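Local coordinates for amino acid ABC transporter, binding protein (Thermus thermophilus, PDB 3VV5) that probably serves as the solute-binding component of an amino acid ABC transporter and binds the lysine analogue L-thialysine, at residues P48-D53 with G60-L65; K142-Q147 with P160-V165; T86-L91 with A218-K223. All coordinates share one frame; numbering follows the deposited sequence.

Interaction 1 of 3, residues P48-D53 with G60-L65; sequences PFNYFD and GFEVDL. With SLZ (L-thialysine), chain C.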
ATOM      1  N   PRO A  48       3.414  -1.770   7.995  1.00 12.66           N
ATOM      2  CA  PRO A  48       2.302  -2.199   8.872  1.00 11.88           C
ATOM      3  C   PRO A  48       0.923  -2.092   8.220  1.00 11.85           C
ATOM      4  O   PRO A  48      -0.084  -2.170   8.916  1.00 11.85           O
ATOM      5  CB  PRO A  48       2.397  -1.194  10.031  1.00 11.80           C
ATOM      6  CG  PRO A  48       2.834   0.075   9.336  1.00 11.45           C
ATOM      7  CD  PRO A  48       3.813  -0.375   8.279  1.00 11.59           C
ATOM      8  N   PHE A  49       0.874  -1.918   6.906  1.00 11.42           N
ATOM      9  CA  PHE A  49      -0.409  -1.723   6.186  1.00 11.30           C
ATOM     10  C   PHE A  49      -1.184  -3.013   5.939  1.00 11.57           C
ATOM     11  O   PHE A  49      -2.393  -3.100   6.244  1.00 10.64           O
ATOM     12  CB  PHE A  49      -0.152  -0.983   4.874  1.00 11.17           C
ATOM     13  CG  PHE A  49       0.260   0.442   5.084  1.00 11.15           C
ATOM     14  CD1 PHE A  49      -0.699   1.398   5.439  1.00 11.46           C
ATOM     15  CD2 PHE A  49       1.589   0.827   4.977  1.00 12.49           C
ATOM     16  CE1 PHE A  49      -0.338   2.706   5.684  1.00 11.20           C
ATOM     17  CE2 PHE A  49       1.966   2.162   5.206  1.00 14.64           C
ATOM     18  CZ  PHE A  49       0.997   3.103   5.555  1.00 13.55           C
ATOM     19  N   ASN A  50      -0.499  -4.006   5.366  1.00 11.18           N
ATOM     20  CA  ASN A  50      -1.098  -5.322   5.131  1.00 11.24           C
ATOM     21  C   ASN A  50       0.015  -6.364   5.105  1.00 11.54           C
ATOM     22  O   ASN A  50       0.930  -6.290   4.279  1.00 11.23           O
ATOM     23  CB  ASN A  50      -1.956  -5.363   3.834  1.00 11.96           C
ATOM     24  CG  ASN A  50      -1.151  -5.045   2.550  1.00 13.49           C
ATOM     25  OD1 ASN A  50      -0.598  -5.943   1.891  1.00 12.06           O
ATOM     26  ND2 ASN A  50      -1.119  -3.765   2.174  1.00 14.74           N
ATOM     27  N   TYR A  51      -0.055  -7.327   6.019  1.00 10.60           N
ATOM     28  CA  TYR A  51       1.074  -8.236   6.218  1.00 11.24           C
ATOM     29  C   TYR A  51       0.610  -9.422   7.032  1.00 11.35           C
ATOM     30  O   TYR A  51      -0.378  -9.347   7.759  1.00 11.15           O
ATOM     31  CB  TYR A  51       2.278  -7.534   6.899  1.00 10.25           C
ATOM     32  CG  TYR A  51       2.040  -7.181   8.353  1.00 11.17           C
ATOM     33  CD1 TYR A  51       2.496  -8.031   9.383  1.00 10.38           C
ATOM     34  CD2 TYR A  51       1.331  -6.017   8.707  1.00  8.93           C
ATOM     35  CE1 TYR A  51       2.260  -7.736  10.731  1.00 12.06           C
ATOM     36  CE2 TYR A  51       1.079  -5.703  10.089  1.00  9.94           C
ATOM     37  CZ  TYR A  51       1.559  -6.571  11.075  1.00 12.46           C
ATOM     38  OH  TYR A  51       1.329  -6.309  12.414  1.00 11.94           O
ATOM     39  N   PHE A  52       1.326 -10.520   6.907  1.00 12.81           N
ATOM     40  CA  PHE A  52       1.070 -11.671   7.761  1.00 13.34           C
ATOM     41  C   PHE A  52       1.914 -11.555   9.012  1.00 13.99           C
ATOM     42  O   PHE A  52       3.148 -11.436   8.928  1.00 14.03           O
ATOM     43  CB  PHE A  52       1.381 -12.980   7.025  1.00 13.31           C
ATOM     44  CG  PHE A  52       0.371 -13.335   5.990  1.00 16.67           C
ATOM     45  CD1 PHE A  52      -0.765 -14.068   6.328  1.00 17.94           C
ATOM     46  CD2 PHE A  52       0.540 -12.925   4.661  1.00 18.64           C
ATOM     47  CE1 PHE A  52      -1.722 -14.397   5.368  1.00 18.71           C
ATOM     48  CE2 PHE A  52      -0.398 -13.271   3.688  1.00 19.48           C
ATOM     49  CZ  PHE A  52      -1.546 -13.996   4.048  1.00 18.92           C
ATOM     50  N   ASP A  53       1.264 -11.600  10.174  1.00 14.02           N
ATOM     51  CA  ASP A  53       1.997 -11.399  11.427  1.00 14.69           C
ATOM     52  C   ASP A  53       2.785 -12.659  11.798  1.00 14.45           C
ATOM     53  O   ASP A  53       2.833 -13.629  11.023  1.00 14.03           O
ATOM     54  CB  ASP A  53       1.057 -10.963  12.560  1.00 15.17           C
ATOM     55  CG  ASP A  53       0.010 -12.030  12.910  1.00 16.36           C
ATOM     56  OD1 ASP A  53      -0.981 -11.698  13.601  1.00 18.83           O
ATOM     57  OD2 ASP A  53       0.152 -13.196  12.484  1.00 18.92           O
ATOM     58  N   GLY A  60      -2.791  -5.601   9.909  1.00 11.83           N
ATOM     59  CA  GLY A  60      -2.264  -4.315   9.485  1.00 11.13           C
ATOM     60  C   GLY A  60      -3.368  -3.273   9.406  1.00 10.64           C
ATOM     61  O   GLY A  60      -4.553  -3.601   9.470  1.00 10.50           O
ATOM     62  N   PHE A  61      -2.967  -2.011   9.274  1.00 10.37           N
ATOM     63  CA  PHE A  61      -3.917  -0.894   9.120  1.00 10.49           C
ATOM     64  C   PHE A  61      -5.009  -1.147   8.077  1.00 10.24           C
ATOM     65  O   PHE A  61      -6.204  -0.901   8.330  1.00 10.43           O
ATOM     66  CB  PHE A  61      -3.130   0.375   8.783  1.00 10.07           C
ATOM     67  CG  PHE A  61      -3.979   1.564   8.524  1.00 11.72           C
ATOM     68  CD1 PHE A  61      -4.692   2.167   9.569  1.00 13.22           C
ATOM     69  CD2 PHE A  61      -4.081   2.086   7.240  1.00 10.92           C
ATOM     70  CE1 PHE A  61      -5.497   3.285   9.337  1.00 14.21           C
ATOM     71  CE2 PHE A  61      -4.896   3.196   6.985  1.00 15.03           C
ATOM     72  CZ  PHE A  61      -5.604   3.804   8.035  1.00 15.14           C
ATOM     73  N   GLU A  62      -4.612  -1.650   6.910  1.00  9.32           N
ATOM     74  CA  GLU A  62      -5.572  -1.858   5.816  1.00  9.48           C
ATOM     75  C   GLU A  62      -6.521  -3.018   6.040  1.00  9.27           C
ATOM     76  O   GLU A  62      -7.656  -2.986   5.581  1.00  8.90           O
ATOM     77  CB  GLU A  62      -4.854  -1.988   4.468  1.00  8.84           C
ATOM     78  CG  GLU A  62      -4.324  -0.661   4.028  1.00 10.19           C
ATOM     79  CD  GLU A  62      -3.595  -0.686   2.692  1.00 12.80           C
ATOM     80  OE1 GLU A  62      -2.585  -1.403   2.556  1.00 13.64           O
ATOM     81  OE2 GLU A  62      -4.004   0.075   1.797  1.00 14.80           O
ATOM     82  N   VAL A  63      -6.048  -4.027   6.757  1.00  9.50           N
ATOM     83  CA  VAL A  63      -6.875  -5.179   7.109  1.00 10.44           C
ATOM     84  C   VAL A  63      -7.927  -4.789   8.158  1.00 10.64           C
ATOM     85  O   VAL A  63      -9.121  -5.121   8.002  1.00 10.33           O
ATOM     86  CB  VAL A  63      -6.001  -6.366   7.548  1.00  9.93           C
ATOM     87  CG1 VAL A  63      -6.848  -7.556   8.027  1.00 11.74           C
ATOM     88  CG2 VAL A  63      -5.044  -6.814   6.374  1.00 11.94           C
ATOM     89  N   ASP A  64      -7.515  -4.041   9.185  1.00 11.39           N
ATOM     90  CA  ASP A  64      -8.486  -3.504  10.170  1.00 12.14           C
ATOM     91  C   ASP A  64      -9.528  -2.605   9.507  1.00 12.08           C
ATOM     92  O   ASP A  64     -10.723  -2.690   9.807  1.00 10.93           O
ATOM     93  CB  ASP A  64      -7.773  -2.747  11.286  1.00 11.90           C
ATOM     94  CG  ASP A  64      -7.117  -3.678  12.299  1.00 15.17           C
ATOM     95  OD1 ASP A  64      -7.403  -4.895  12.266  1.00 18.38           O
ATOM     96  OD2 ASP A  64      -6.333  -3.191  13.138  1.00 17.27           O
ATOM     97  N   LEU A  65      -9.079  -1.755   8.591  1.00 12.20           N
ATOM     98  CA  LEU A  65      -9.994  -0.871   7.863  1.00 13.50           C
ATOM     99  C   LEU A  65     -10.942  -1.661   6.969  1.00 12.80           C
ATOM    100  O   LEU A  65     -12.175  -1.437   6.975  1.00 11.87           O
ATOM    101  CB  LEU A  65      -9.223   0.159   7.000  1.00 13.42           C
ATOM    102  CG  LEU A  65      -9.456   1.680   7.020  1.00 18.59           C
ATOM    103  CD1 LEU A  65      -9.206   2.303   5.627  1.00 19.52           C
ATOM    104  CD2 LEU A  65     -10.788   2.187   7.575  1.00 19.52           C
TER
HETATM  105  N   SLZ C 300       2.341   2.783  -2.547  1.00 19.97           N
HETATM  106  CA  SLZ C 300       2.791   1.653  -3.392  0.50 21.04           C
HETATM  107  CB  SLZ C 300       2.110   0.331  -2.947  0.50 19.98           C
HETATM  108  SG  SLZ C 300       3.074  -0.933  -2.044  0.50 25.00           S
HETATM  109  CD  SLZ C 300       1.693  -2.113  -1.825  0.50 14.53           C
HETATM  110  CE  SLZ C 300       2.019  -3.484  -1.226  0.50 13.26           C
HETATM  111  NZ  SLZ C 300       0.816  -3.989  -0.545  0.50  3.19           N
HETATM  112  C   SLZ C 300       2.264   1.969  -4.789  1.00 20.32           C
HETATM  113  O   SLZ C 300       2.858   1.477  -5.761  0.50 19.65           O
HETATM  114  OXT SLZ C 300       1.256   2.709  -4.858  1.00 20.88           O
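Asn-50 ND2 donates to Glu-62 OE1 across 2.8 Å, tying the ligand pocket of this family 3 solute-binding protein to the start of helix 61-72. The strand side carries a classic beta bulge, with Phe-49 and Asn-50 both facing Phe-46. The acceptor oxygen lies close to the amide plane and is met nearly along its C-O bond, while the two flat groups are turned 40° apart. Asn-50 CG lies between the backbone N and the carbonyl carbon (chi1 61°), which brings the amide to the bound L-thialysine, whose NZ is 3.3 Å from Asn-50 ND2. Gly-44 N donates to Asn-50 OD1; Ser-102 OG bonds Glu-62 OE1, and His-119 NE2 bonds Glu-62 OE2. A leucine in place of Asn-50 would probably leave Gly-44 N without this acceptor and Glu-62 OE1 without one of its two partners.

Behind the amide, Glu-62 N bonds Phe-49 O at 2.7 Å, and Phe-61 N bonds Pro-48 O at 2.9 Å. The Phe-49 ring, stacked on Tyr-120, receives Phe-61 CD2 at its edge. At the N-cap, Gly-60 CA comes 3.7 Å from Tyr-51 CE2.

Interaction 2 of 3, residues K142-Q147 with P160-V165; sequences KVVGVQ and PGIKEV
Lys-142 O takes two backbone N-H groups from the neighbouring segment: Lys-163 N at 2.9 Å, tilted 22° from the carbonyl plane, and Glu-164 N in a weak bond of 3.5 Å. Carbon crowds round the same oxygen, since a methyl, Ile-162 CG2, and a methylene, Lys-163 CB, each lie 3.4 Å from Lys-142 O. One residue further along, the pairing becomes regular. Val-144 N gives a nearly straight bond of 2.9 Å to Glu-164 O, with 172° at the hydrogen, and the same oxygen receives a CA-H contact from Val-143. A second such contact runs from Val-165 CA to Val-144 O. The parallel bridges therefore pair Val-143 with Glu-164 and Val-144 with Val-165.

The side chains divide between the two faces. Val-143 and Glu-164 share one, where the Glu-164 carboxylate turns to a salt bridge with Arg-166. On the face of Val-144 and Val-165, methyl groups do the touching: Val-146 CG2 meets Val-165 CG1 at 3.6 Å, and Val-144 CG2 meets Ile-162 CG2 at 4.1 Å, the latter two side chains crossing at about a right angle. The Ile-162 methyl reaches both Lys-142 O and Val-144 because CG2 stands anti to the backbone N.

Helix 151-158 packs on this apolar face, with Tyr-152 and Met-153 against Val-146 and Ala-156 against Val-165. Strand 143-147 also pairs, in parallel, with strand 185-189 on its other edge, while its last residue, Gln-147, touches the bound L-thialysine. Strand 143-147, helix 151-158 and strand 164-168 together make a beta-alpha-beta crossover, the building unit of the alpha/beta lobes of periplasmic binding proteins.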
ATOM      1  N   LYS A 142      24.322   5.559  -8.537  1.00 21.10           N
ATOM      2  CA  LYS A 142      23.980   4.676  -7.419  1.00 21.01           C
ATOM      3  C   LYS A 142      23.056   3.549  -7.852  1.00 20.09           C
ATOM      4  O   LYS A 142      22.409   3.616  -8.907  1.00 20.07           O
ATOM      5  CB  LYS A 142      23.386   5.478  -6.248  1.00 20.59           C
ATOM      6  CG  LYS A 142      24.290   6.613  -5.770  1.00 20.81           C
ATOM      7  CD  LYS A 142      25.511   6.080  -5.039  1.00 23.33           C
ATOM      8  CE  LYS A 142      26.513   7.178  -4.750  1.00 25.17           C
ATOM      9  NZ  LYS A 142      27.553   6.639  -3.805  1.00 28.26           N
ATOM     10  N   VAL A 143      23.011   2.502  -7.040  1.00 20.25           N
ATOM     11  CA  VAL A 143      22.136   1.357  -7.308  1.00 20.15           C
ATOM     12  C   VAL A 143      20.919   1.499  -6.385  1.00 19.73           C
ATOM     13  O   VAL A 143      21.066   1.566  -5.170  1.00 19.61           O
ATOM     14  CB  VAL A 143      22.864   0.021  -7.046  1.00 19.91           C
ATOM     15  CG1 VAL A 143      21.956  -1.170  -7.367  1.00 20.29           C
ATOM     16  CG2 VAL A 143      24.171  -0.054  -7.875  1.00 20.42           C
ATOM     17  N   VAL A 144      19.728   1.546  -6.974  1.00 19.73           N
ATOM     18  CA  VAL A 144      18.508   1.755  -6.204  1.00 19.70           C
ATOM     19  C   VAL A 144      17.606   0.513  -6.244  1.00 18.88           C
ATOM     20  O   VAL A 144      17.389  -0.067  -7.312  1.00 20.16           O
ATOM     21  CB  VAL A 144      17.769   3.064  -6.677  1.00 20.06           C
ATOM     22  CG1 VAL A 144      16.441   3.277  -5.951  1.00 20.92           C
ATOM     23  CG2 VAL A 144      18.650   4.272  -6.452  1.00 20.01           C
ATOM     24  N   GLY A 145      17.103   0.100  -5.076  1.00 17.96           N
ATOM     25  CA  GLY A 145      16.179  -1.044  -4.972  1.00 15.88           C
ATOM     26  C   GLY A 145      14.730  -0.602  -4.766  1.00 15.15           C
ATOM     27  O   GLY A 145      14.454   0.214  -3.877  1.00 13.97           O
ATOM     28  N   VAL A 146      13.821  -1.148  -5.582  1.00 14.28           N
ATOM     29  CA  VAL A 146      12.353  -0.901  -5.483  1.00 14.78           C
ATOM     30  C   VAL A 146      11.526  -2.160  -5.731  1.00 14.76           C
ATOM     31  O   VAL A 146      11.928  -3.055  -6.494  1.00 14.96           O
ATOM     32  CB  VAL A 146      11.876   0.135  -6.521  1.00 14.69           C
ATOM     33  CG1 VAL A 146      12.389   1.502  -6.181  1.00 14.77           C
ATOM     34  CG2 VAL A 146      12.345  -0.271  -7.908  1.00 16.47           C
ATOM     35  N   GLN A 147      10.345  -2.210  -5.120  1.00 15.07           N
ATOM     36  CA  GLN A 147       9.366  -3.235  -5.446  1.00 15.49           C
ATOM     37  C   GLN A 147       8.816  -3.051  -6.865  1.00 15.67           C
ATOM     38  O   GLN A 147       8.515  -1.927  -7.270  1.00 15.84           O
ATOM     39  CB  GLN A 147       8.201  -3.215  -4.447  1.00 15.31           C
ATOM     40  CG  GLN A 147       7.325  -4.424  -4.623  1.00 16.39           C
ATOM     41  CD  GLN A 147       6.183  -4.516  -3.651  1.00 17.56           C
ATOM     42  OE1 GLN A 147       5.885  -3.573  -2.905  1.00 16.96           O
ATOM     43  NE2 GLN A 147       5.512  -5.668  -3.663  1.00 18.40           N
ATOM     44  N   PRO A 160      17.266  11.142 -13.049  1.00 28.87           N
ATOM     45  CA  PRO A 160      18.336  10.911 -14.020  1.00 28.75           C
ATOM     46  C   PRO A 160      19.641  10.466 -13.358  1.00 28.46           C
ATOM     47  O   PRO A 160      19.957  10.895 -12.240  1.00 28.35           O
ATOM     48  CB  PRO A 160      18.502  12.272 -14.722  1.00 28.85           C
ATOM     49  CG  PRO A 160      17.458  13.207 -14.092  1.00 29.85           C
ATOM     50  CD  PRO A 160      17.041  12.577 -12.799  1.00 28.76           C
ATOM     51  N   GLY A 161      20.363   9.580 -14.038  1.00 27.66           N
ATOM     52  CA  GLY A 161      21.721   9.255 -13.654  1.00 27.59           C
ATOM     53  C   GLY A 161      21.885   8.072 -12.732  1.00 27.21           C
ATOM     54  O   GLY A 161      23.007   7.726 -12.383  1.00 27.50           O
ATOM     55  N   ILE A 162      20.777   7.447 -12.328  1.00 27.11           N
ATOM     56  CA  ILE A 162      20.848   6.232 -11.522  1.00 26.34           C
ATOM     57  C   ILE A 162      21.521   5.124 -12.326  1.00 26.69           C
ATOM     58  O   ILE A 162      21.166   4.876 -13.478  1.00 26.34           O
ATOM     59  CB  ILE A 162      19.455   5.780 -11.042  1.00 26.64           C
ATOM     60  CG1 ILE A 162      18.916   6.777 -10.004  1.00 26.26           C
ATOM     61  CG2 ILE A 162      19.517   4.342 -10.472  1.00 25.58           C
ATOM     62  CD1 ILE A 162      17.431   6.648  -9.713  1.00 26.86           C
ATOM     63  N   LYS A 163      22.494   4.463 -11.713  1.00 27.43           N
ATOM     64  CA  LYS A 163      23.287   3.450 -12.411  1.00 28.15           C
ATOM     65  C   LYS A 163      22.435   2.213 -12.718  1.00 28.10           C
ATOM     66  O   LYS A 163      22.511   1.647 -13.804  1.00 27.24           O
ATOM     67  CB  LYS A 163      24.512   3.079 -11.575  1.00 28.69           C
ATOM     68  CG  LYS A 163      25.394   1.982 -12.156  1.00 30.35           C
ATOM     69  CD  LYS A 163      26.669   1.859 -11.334  1.00 33.97           C
ATOM     70  CE  LYS A 163      27.248   0.453 -11.394  1.00 36.81           C
ATOM     71  NZ  LYS A 163      27.731   0.106 -12.760  1.00 39.65           N
ATOM     72  N   GLU A 164      21.600   1.820 -11.759  1.00 27.62           N
ATOM     73  CA  GLU A 164      20.770   0.643 -11.930  1.00 27.27           C
ATOM     74  C   GLU A 164      19.601   0.656 -10.955  1.00 25.94           C
ATOM     75  O   GLU A 164      19.748   1.048  -9.794  1.00 25.01           O
ATOM     76  CB  GLU A 164      21.601  -0.623 -11.744  1.00 28.41           C
ATOM     77  CG  GLU A 164      21.160  -1.770 -12.632  1.00 31.95           C
ATOM     78  CD  GLU A 164      21.721  -3.089 -12.174  1.00 36.72           C
ATOM     79  OE1 GLU A 164      21.319  -3.551 -11.079  1.00 39.02           O
ATOM     80  OE2 GLU A 164      22.560  -3.662 -12.909  1.00 38.09           O
ATOM     81  N   VAL A 165      18.448   0.239 -11.462  1.00 24.93           N
ATOM     82  CA  VAL A 165      17.236   0.085 -10.664  1.00 24.42           C
ATOM     83  C   VAL A 165      16.926  -1.406 -10.531  1.00 24.24           C
ATOM     84  O   VAL A 165      16.415  -2.032 -11.463  1.00 24.37           O
ATOM     85  CB  VAL A 165      16.029   0.851 -11.269  1.00 24.37           C
ATOM     86  CG1 VAL A 165      14.811   0.774 -10.330  1.00 23.21           C
ATOM     87  CG2 VAL A 165      16.379   2.304 -11.570  1.00 24.19           C
TER

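Interaction 3 of 3, residues T86-L91 with A218-K223; sequences TLLIQL and AMAVAK
Leu-91 points toward strand 218-222 and lays its branched end along the backbone from Ala-220 to Ala-222. CG is anti to the backbone N (chi1 168°), and chi2 near 60° spreads the two methyl groups over successive parts of the strand. Leu-91 CD2 takes the earlier part, 3.5 Å from Ala-220 O and 3.7 Å from Ala-220 CB. Leu-91 CD1 takes the later one, 3.6 Å from Ala-222 N. Leu-88, one helical turn earlier, starts out at a slant to the strand, but Leu-88 CD2 swings in to 4.1 Å from Ala-220 CB. The small Ala-220 methyl is thus met by a leucine methyl from each of two turns. In return, Ala-222 CB approaches the helix backbone, 3.7 Å from Leu-91 O. No hydrogen bond crosses between the segments; the contact is leucine methyls against alanines and backbone.

Helix 87-91 and strand 218-222 run in roughly the same direction, their axes 37° apart and 8.2 Å at closest approach, with Ala-220 facing the helix. Just past the helix segment, Asn-92 OD1 accepts a bond from Lys-223 N, adding a polar tie between the two elements. Val-99 of strand 98-100 also touches Leu-91, and Val-113 of strand 113-115 touches both Leu-88 and Ala-220. Val-221 points away from helix 87-92 and packs on Leu-228 and Leu-232 of helix 226-242, so this part of the sheet is sandwiched between two helices.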
ATOM      1  N   THR A  86      -0.006  -8.299  -9.366  1.00 16.06           N
ATOM      2  CA  THR A  86      -1.110  -9.028  -9.980  1.00 15.90           C
ATOM      3  C   THR A  86      -2.481  -8.500  -9.571  1.00 15.78           C
ATOM      4  O   THR A  86      -3.496  -8.903 -10.160  1.00 16.25           O
ATOM      5  CB  THR A  86      -1.114 -10.530  -9.600  1.00 15.88           C
ATOM      6  OG1 THR A  86      -1.610 -10.702  -8.257  1.00 17.32           O
ATOM      7  CG2 THR A  86       0.277 -11.154  -9.745  1.00 16.83           C
ATOM      8  N   LEU A  87      -2.526  -7.623  -8.568  1.00 15.13           N
ATOM      9  CA  LEU A  87      -3.793  -7.314  -7.878  1.00 14.92           C
ATOM     10  C   LEU A  87      -4.817  -6.563  -8.730  1.00 14.42           C
ATOM     11  O   LEU A  87      -5.964  -6.954  -8.756  1.00 13.84           O
ATOM     12  CB  LEU A  87      -3.564  -6.570  -6.543  1.00 15.20           C
ATOM     13  CG  LEU A  87      -2.995  -7.365  -5.363  1.00 15.20           C
ATOM     14  CD1 LEU A  87      -2.633  -6.400  -4.247  1.00 13.82           C
ATOM     15  CD2 LEU A  87      -3.978  -8.449  -4.861  1.00 12.68           C
ATOM     16  N   LEU A  88      -4.411  -5.496  -9.417  1.00 14.41           N
ATOM     17  CA  LEU A  88      -5.377  -4.731 -10.211  1.00 14.46           C
ATOM     18  C   LEU A  88      -5.912  -5.550 -11.391  1.00 14.98           C
ATOM     19  O   LEU A  88      -7.106  -5.509 -11.696  1.00 14.70           O
ATOM     20  CB  LEU A  88      -4.806  -3.389 -10.669  1.00 14.36           C
ATOM     21  CG  LEU A  88      -4.383  -2.437  -9.534  1.00 14.10           C
ATOM     22  CD1 LEU A  88      -3.929  -1.103 -10.116  1.00 16.43           C
ATOM     23  CD2 LEU A  88      -5.503  -2.265  -8.482  1.00 11.30           C
ATOM     24  N   ILE A  89      -5.030  -6.321 -12.019  1.00 15.27           N
ATOM     25  CA  ILE A  89      -5.438  -7.209 -13.111  1.00 16.33           C
ATOM     26  C   ILE A  89      -6.448  -8.244 -12.633  1.00 16.20           C
ATOM     27  O   ILE A  89      -7.511  -8.403 -13.236  1.00 16.58           O
ATOM     28  CB  ILE A  89      -4.212  -7.839 -13.819  1.00 16.24           C
ATOM     29  CG1 ILE A  89      -3.439  -6.706 -14.506  1.00 18.11           C
ATOM     30  CG2 ILE A  89      -4.650  -8.893 -14.849  1.00 16.79           C
ATOM     31  CD1 ILE A  89      -2.071  -7.082 -15.038  1.00 20.46           C
ATOM     32  N   GLN A  90      -6.149  -8.923 -11.530  1.00 15.86           N
ATOM     33  CA  GLN A  90      -7.069  -9.934 -11.029  1.00 16.73           C
ATOM     34  C   GLN A  90      -8.407  -9.348 -10.549  1.00 16.11           C
ATOM     35  O   GLN A  90      -9.421 -10.024 -10.620  1.00 15.68           O
ATOM     36  CB  GLN A  90      -6.441 -10.796  -9.935  1.00 16.37           C
ATOM     37  CG  GLN A  90      -5.334 -11.729 -10.466  1.00 20.39           C
ATOM     38  CD  GLN A  90      -5.360 -13.126  -9.833  1.00 23.42           C
ATOM     39  OE1 GLN A  90      -5.006 -14.113 -10.471  1.00 30.84           O
ATOM     40  NE2 GLN A  90      -5.787 -13.209  -8.600  1.00 26.15           N
ATOM     41  N   LEU A  91      -8.381  -8.112 -10.055  1.00 15.36           N
ATOM     42  CA  LEU A  91      -9.589  -7.408  -9.638  1.00 15.03           C
ATOM     43  C   LEU A  91     -10.513  -7.238 -10.842  1.00 15.67           C
ATOM     44  O   LEU A  91     -11.706  -7.536 -10.764  1.00 15.42           O
ATOM     45  CB  LEU A  91      -9.217  -6.028  -9.062  1.00 14.57           C
ATOM     46  CG  LEU A  91     -10.324  -4.990  -8.811  1.00 14.61           C
ATOM     47  CD1 LEU A  91     -11.357  -5.541  -7.805  1.00 13.04           C
ATOM     48  CD2 LEU A  91      -9.735  -3.676  -8.325  1.00 11.37           C
ATOM     49  N   ALA A 218      -5.666   4.585  -2.134  1.00  9.61           N
ATOM     50  CA  ALA A 218      -7.100   4.271  -2.183  1.00  9.88           C
ATOM     51  C   ALA A 218      -7.370   2.804  -2.450  1.00 10.29           C
ATOM     52  O   ALA A 218      -6.489   2.070  -2.918  1.00  9.56           O
ATOM     53  CB  ALA A 218      -7.805   5.108  -3.253  1.00  9.76           C
ATOM     54  N   MET A 219      -8.618   2.416  -2.167  1.00 10.11           N
ATOM     55  CA  MET A 219      -9.156   1.102  -2.475  1.00 11.04           C
ATOM     56  C   MET A 219      -9.562   1.141  -3.928  1.00 11.07           C
ATOM     57  O   MET A 219      -9.765   2.217  -4.475  1.00 12.05           O
ATOM     58  CB  MET A 219     -10.407   0.812  -1.638  1.00 10.56           C
ATOM     59  CG  MET A 219     -10.142   0.512  -0.177  1.00 12.60           C
ATOM     60  SD  MET A 219     -11.695   0.494   0.740  1.00 17.30           S
ATOM     61  CE  MET A 219     -11.961   2.261   0.966  1.00 17.53           C
ATOM     62  N   ALA A 220      -9.656  -0.027  -4.552  1.00 11.61           N
ATOM     63  CA  ALA A 220      -9.987  -0.100  -5.971  1.00 12.57           C
ATOM     64  C   ALA A 220     -11.052  -1.139  -6.194  1.00 12.48           C
ATOM     65  O   ALA A 220     -11.123  -2.160  -5.506  1.00 13.11           O
ATOM     66  CB  ALA A 220      -8.733  -0.428  -6.833  1.00 12.84           C
ATOM     67  N   VAL A 221     -11.868  -0.854  -7.188  1.00 12.95           N
ATOM     68  CA  VAL A 221     -12.946  -1.702  -7.613  1.00 14.51           C
ATOM     69  C   VAL A 221     -12.690  -1.978  -9.113  1.00 14.66           C
ATOM     70  O   VAL A 221     -11.960  -1.231  -9.749  1.00 13.74           O
ATOM     71  CB  VAL A 221     -14.208  -0.890  -7.273  1.00 14.80           C
ATOM     72  CG1 VAL A 221     -14.982  -0.434  -8.470  1.00 15.26           C
ATOM     73  CG2 VAL A 221     -15.011  -1.511  -6.127  1.00 16.15           C
ATOM     74  N   ALA A 222     -13.244  -3.056  -9.669  1.00 15.61           N
ATOM     75  CA  ALA A 222     -13.136  -3.304 -11.115  1.00 16.42           C
ATOM     76  C   ALA A 222     -13.703  -2.116 -11.899  1.00 16.74           C
ATOM     77  O   ALA A 222     -14.700  -1.534 -11.489  1.00 16.55           O
ATOM     78  CB  ALA A 222     -13.875  -4.583 -11.491  1.00 16.39           C
ATOM     79  N   LYS A 223     -13.075  -1.757 -13.019  1.00 17.36           N
ATOM     80  CA  LYS A 223     -13.473  -0.556 -13.749  1.00 17.93           C
ATOM     81  C   LYS A 223     -14.963  -0.655 -14.103  1.00 18.25           C
ATOM     82  O   LYS A 223     -15.421  -1.693 -14.574  1.00 18.53           O
ATOM     83  CB  LYS A 223     -12.595  -0.343 -15.001  1.00 18.80           C
ATOM     84  CG  LYS A 223     -12.977   0.862 -15.891  1.00 18.46           C
ATOM     85  CD  LYS A 223     -13.035   2.185 -15.130  1.00 22.90           C
ATOM     86  CE  LYS A 223     -11.743   2.970 -15.213  1.00 22.05           C
ATOM     87  NZ  LYS A 223     -11.819   4.292 -14.537  1.00 23.04           N
TER

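The bound L-thialysine is the common reference for the three contacts. Interaction 1 reaches it through Asn-50 and interaction 2 through Gln-147, and the centres of these two lie 28 Å apart on opposite sides of the chain's centre. Interaction 3 does not touch the ligand through these segments, the Leu-88 side chain lying about 8 Å from it. Its centre is 18 Å from that of interaction 1, and their nearest atoms are about 5 Å apart without touching. Interactions 2 and 3 reach the same mixed sheet, although their centres are 28 Å apart; along the chain, interaction 2 is nested between the two segments of interaction 3.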